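Local coordinates for protein of unknown function DUF574 (Streptomyces avermitilis, PDB 3GIW) that is of unknown function but belongs to the S-adenosyl methyltransferase family and binds S-adenosyl-L-homocysteine, consistent with a role in methyl transfer, at residues R68-L73 / P93-I98; L125-T128 / R132-Y135. One frame throughout, in Å; residues are numbered along the deposited sequence.

Overall arrangement
Both contacts lie in the Rossmann-like fold of the chain, contact 1 closing along the sequence before contact 2 opens, with centres about 14 Å apart. Helix 95-102 is common ground: its Leu95 and Ile98 meet helix 55-75 in contact 1, while His96 reaches contact 2, where His96 NE2 probably hydrogen-bonds Ala126 O at 2.9 Å and His96 CG packs 3.7 Å from Thr133 CG2. No S-adenosyl-L-homocysteine is bound to this chain, and neither contact includes a residue of its site. Contact 1 lies near that site, the side chain of Leu95 being about 6 Å from that of Arg63, and contact 2 reaches it through Tyr135, which comes within about 3 Å of Asp112, side chain to side chain.

Contact 1: residues R68-L73 / P93-I98; sequences RAVAHL and PNLHEI
Val70 faces Leu95 with both methyls, and CG1 also meets Ile98. Val70 CG2 lies against the branch point of Leu95, 3.7 Å from Leu95 CG, the two side chains crossing at about a right angle. CG1 lies anti to the backbone N (chi1 171°), a setting that turns it to Ile98, whose CG2 is 3.8 Å from Val70 CG1. The same methyl continues onto the next residue of the facing helix, Ile98 CG2 resting 3.9 Å from Ala71 N and 4.2 Å from Ala71 CB. The side chains meet by apolar packing, and no hydrogen bond joins the segments. With an alanine here in place of Val70, CG1 and CG2 are gone, which is likely to leave a gap facing Leu95 and Ile98. At the start of its helix, Asn94 N is hydrogen-bonded to Glu97 OE1 at 2.9 Å, met from above the carboxylate plane. This is helix-to-helix packing between 55-75 and 95-102 beside the sheet of a Rossmann-like fold: Leu95 also rests on Phe82 and Asp84 of strand 81-85 and on Val108 and Tyr110 of strand 107-112, while Leu73 touches Phe82.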
# COMPACT_ATOMS: atom_id res chain seq x y z
N ARG A 68 -4.09 -6.60 -8.82
CA ARG A 68 -4.32 -8.04 -8.84
C ARG A 68 -4.72 -8.56 -7.45
O ARG A 68 -5.58 -9.44 -7.35
CB ARG A 68 -3.09 -8.78 -9.37
CG ARG A 68 -2.71 -8.38 -10.76
CD ARG A 68 -1.76 -9.36 -11.41
NE ARG A 68 -0.54 -9.65 -10.66
CZ ARG A 68 0.49 -8.83 -10.53
NH1 ARG A 68 0.50 -7.63 -11.09
NH2 ARG A 68 1.53 -9.18 -9.77
N ALA A 69 -4.11 -8.04 -6.38
CA ALA A 69 -4.43 -8.48 -5.03
C ALA A 69 -5.88 -8.12 -4.65
O ALA A 69 -6.61 -8.97 -4.09
CB ALA A 69 -3.43 -7.96 -4.02
N VAL A 70 -6.30 -6.89 -4.96
CA VAL A 70 -7.66 -6.47 -4.63
C VAL A 70 -8.68 -7.24 -5.46
O VAL A 70 -9.72 -7.68 -4.92
CB VAL A 70 -7.81 -4.94 -4.78
CG1 VAL A 70 -9.28 -4.49 -4.66
CG2 VAL A 70 -6.93 -4.22 -3.72
N ALA A 71 -8.39 -7.45 -6.75
CA ALA A 71 -9.27 -8.28 -7.58
C ALA A 71 -9.42 -9.72 -7.02
O ALA A 71 -10.53 -10.24 -6.92
CB ALA A 71 -8.76 -8.29 -9.01
N HIS A 72 -8.32 -10.34 -6.62
CA HIS A 72 -8.36 -11.64 -5.98
C HIS A 72 -9.25 -11.62 -4.73
O HIS A 72 -10.07 -12.51 -4.50
CB HIS A 72 -6.96 -12.08 -5.55
CG HIS A 72 -6.92 -13.41 -4.85
ND1 HIS A 72 -6.85 -14.60 -5.55
CD2 HIS A 72 -7.01 -13.74 -3.54
CE1 HIS A 72 -6.89 -15.61 -4.69
NE2 HIS A 72 -6.96 -15.12 -3.47
N LEU A 73 -9.01 -10.65 -3.85
CA LEU A 73 -9.76 -10.54 -2.61
C LEU A 73 -11.27 -10.38 -2.86
O LEU A 73 -12.09 -11.04 -2.19
CB LEU A 73 -9.21 -9.39 -1.78
CG LEU A 73 -7.89 -9.66 -1.05
CD1 LEU A 73 -7.23 -8.33 -0.66
CD2 LEU A 73 -8.09 -10.60 0.16
N PRO A 93 -7.19 2.70 -11.85
CA PRO A 93 -8.34 2.54 -10.96
C PRO A 93 -7.96 2.54 -9.49
O PRO A 93 -6.95 1.94 -9.08
CB PRO A 93 -8.88 1.17 -11.37
CG PRO A 93 -7.68 0.43 -11.74
CD PRO A 93 -6.77 1.41 -12.41
N ASN A 94 -8.78 3.19 -8.68
CA ASN A 94 -8.56 3.16 -7.24
C ASN A 94 -9.10 1.84 -6.70
O ASN A 94 -9.89 1.15 -7.36
CB ASN A 94 -9.26 4.32 -6.56
CG ASN A 94 -8.58 5.64 -6.80
OD1 ASN A 94 -7.45 5.84 -6.35
ND2 ASN A 94 -9.26 6.55 -7.51
N LEU A 95 -8.66 1.52 -5.49
CA LEU A 95 -9.03 0.26 -4.83
C LEU A 95 -10.54 0.05 -4.88
O LEU A 95 -11.03 -1.03 -5.25
CB LEU A 95 -8.52 0.27 -3.38
CG LEU A 95 -8.57 -1.07 -2.66
CD1 LEU A 95 -7.53 -1.16 -1.56
CD2 LEU A 95 -9.91 -1.31 -2.11
N HIS A 96 -11.32 1.06 -4.48
CA HIS A 96 -12.79 0.88 -4.47
C HIS A 96 -13.43 0.66 -5.83
O HIS A 96 -14.50 0.06 -5.92
CB HIS A 96 -13.52 2.01 -3.69
CG HIS A 96 -13.76 3.26 -4.47
ND1 HIS A 96 -12.78 4.22 -4.63
CD2 HIS A 96 -14.86 3.71 -5.11
CE1 HIS A 96 -13.29 5.22 -5.35
NE2 HIS A 96 -14.54 4.93 -5.67
N GLU A 97 -12.80 1.21 -6.86
CA GLU A 97 -13.33 1.08 -8.22
C GLU A 97 -13.17 -0.38 -8.67
O GLU A 97 -14.08 -0.94 -9.31
CB GLU A 97 -12.63 2.08 -9.15
CG GLU A 97 -12.97 3.51 -8.76
CD GLU A 97 -12.01 4.57 -9.33
OE1 GLU A 97 -11.06 4.27 -10.03
OE2 GLU A 97 -12.23 5.76 -9.01
N ILE A 98 -12.06 -1.00 -8.29
CA ILE A 98 -11.85 -2.43 -8.58
C ILE A 98 -12.87 -3.27 -7.80
O ILE A 98 -13.57 -4.12 -8.38
CB ILE A 98 -10.42 -2.86 -8.26
CG1 ILE A 98 -9.43 -2.18 -9.20
CG2 ILE A 98 -10.27 -4.41 -8.35
CD1 ILE A 98 -8.00 -2.31 -8.72

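Contact 2: residues L125-T128 / R132-Y135; sequences LAST and RTAY
Water 1 bridges the two segments, donating to Leu125 O at 2.7 Å and to Thr133 O at 2.8 Å, and thereby ties Leu125 to the strand where no direct hydrogen bond links the segments. The Thr133 hydroxyl points to the same residue: Thr133 OG1 comes to 3.3 Å from Leu125 CA, and its hydrogen-bond partner is Leu124 O, one residue earlier. With chi1 at 69°, OG1 sits between the backbone N and the carbonyl carbon and rises toward Leu125, whereas Thr133 CG2, anti to the carbonyl carbon, leans to Ser127, 4.0 Å from Ser127 CB. Leu125 reaches along the strand with one branch, Leu125 CD2, which lies over the backbone 3.7 Å from Ala134 CA and also approaches Tyr135 CB.

Ala126 is the centre of an inverse gamma turn, after which the chain runs on to Ser127. Ser127 OG donates to Thr128 O at 2.8 Å, in the carbonyl plane and on a lone pair, and is also hydrogen-bonded to Gln100 NE2. Ser127 OG lies 3.4 Å from Arg132 N, at an angle too poor for a bond. Residues 125-128 are held to helix 95-102 by Gln100, whose OE1 accepts from Thr128 N. Strand 132-137 forms one edge of the sheet within this chain, paired in parallel with strand 107-112 through backbone bonds of Arg132 and Ala134, while Tyr135 packs against Val117 and Leu118 of helix 115-119.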
# COMPACT_ATOMS: atom_id res chain seq x y z
N LEU A 125 -14.12 9.35 -2.60
CA LEU A 125 -15.48 9.37 -2.07
C LEU A 125 -16.58 9.07 -3.12
O LEU A 125 -17.76 8.89 -2.75
CB LEU A 125 -15.73 10.73 -1.39
CG LEU A 125 -14.85 11.07 -0.18
CD1 LEU A 125 -15.14 12.47 0.37
CD2 LEU A 125 -15.01 10.01 0.91
N ALA A 126 -16.20 9.03 -4.39
CA ALA A 126 -17.13 8.76 -5.50
C ALA A 126 -17.47 7.26 -5.59
O ALA A 126 -16.86 6.51 -6.36
CB ALA A 126 -16.57 9.26 -6.81
N SER A 127 -18.48 6.87 -4.82
CA SER A 127 -18.90 5.48 -4.65
C SER A 127 -20.08 5.15 -5.54
O SER A 127 -20.85 6.04 -5.91
CB SER A 127 -19.31 5.27 -3.19
OG SER A 127 -19.69 3.93 -2.94
N THR A 128 -20.22 3.87 -5.91
CA THR A 128 -21.49 3.37 -6.40
C THR A 128 -22.56 3.69 -5.36
O THR A 128 -22.23 3.83 -4.18
CB THR A 128 -21.49 1.84 -6.56
OG1 THR A 128 -21.05 1.25 -5.33
CG2 THR A 128 -20.60 1.38 -7.71
N ARG A 132 -20.26 2.00 -0.25
CA ARG A 132 -19.90 3.15 0.59
C ARG A 132 -18.39 3.31 0.58
O ARG A 132 -17.68 2.33 0.64
CB ARG A 132 -20.29 2.97 2.06
CG ARG A 132 -21.70 2.49 2.35
CD ARG A 132 -21.84 2.16 3.84
NE ARG A 132 -23.20 1.76 4.19
CZ ARG A 132 -23.64 1.48 5.43
NH1 ARG A 132 -22.80 1.53 6.47
NH2 ARG A 132 -24.91 1.16 5.63
N THR A 133 -17.92 4.55 0.57
CA THR A 133 -16.50 4.83 0.81
C THR A 133 -16.35 6.03 1.75
O THR A 133 -17.24 6.90 1.84
CB THR A 133 -15.72 5.11 -0.49
OG1 THR A 133 -16.15 6.36 -1.04
CG2 THR A 133 -15.91 4.00 -1.49
N ALA A 134 -15.20 6.09 2.39
CA ALA A 134 -14.88 7.19 3.28
C ALA A 134 -13.35 7.42 3.27
O ALA A 134 -12.59 6.53 2.87
CB ALA A 134 -15.36 6.87 4.70
N TYR A 135 -12.95 8.60 3.72
CA TYR A 135 -11.55 8.97 3.84
C TYR A 135 -11.30 9.52 5.22
O TYR A 135 -12.07 10.38 5.71
CB TYR A 135 -11.11 10.02 2.78
CG TYR A 135 -9.67 10.42 2.98
CD1 TYR A 135 -8.64 9.54 2.67
CD2 TYR A 135 -9.32 11.66 3.57
CE1 TYR A 135 -7.32 9.85 2.92
CE2 TYR A 135 -7.96 11.98 3.83
CZ TYR A 135 -6.96 11.08 3.49
OH TYR A 135 -5.63 11.31 3.71
O HOH W 1 -18.51 8.26 -0.26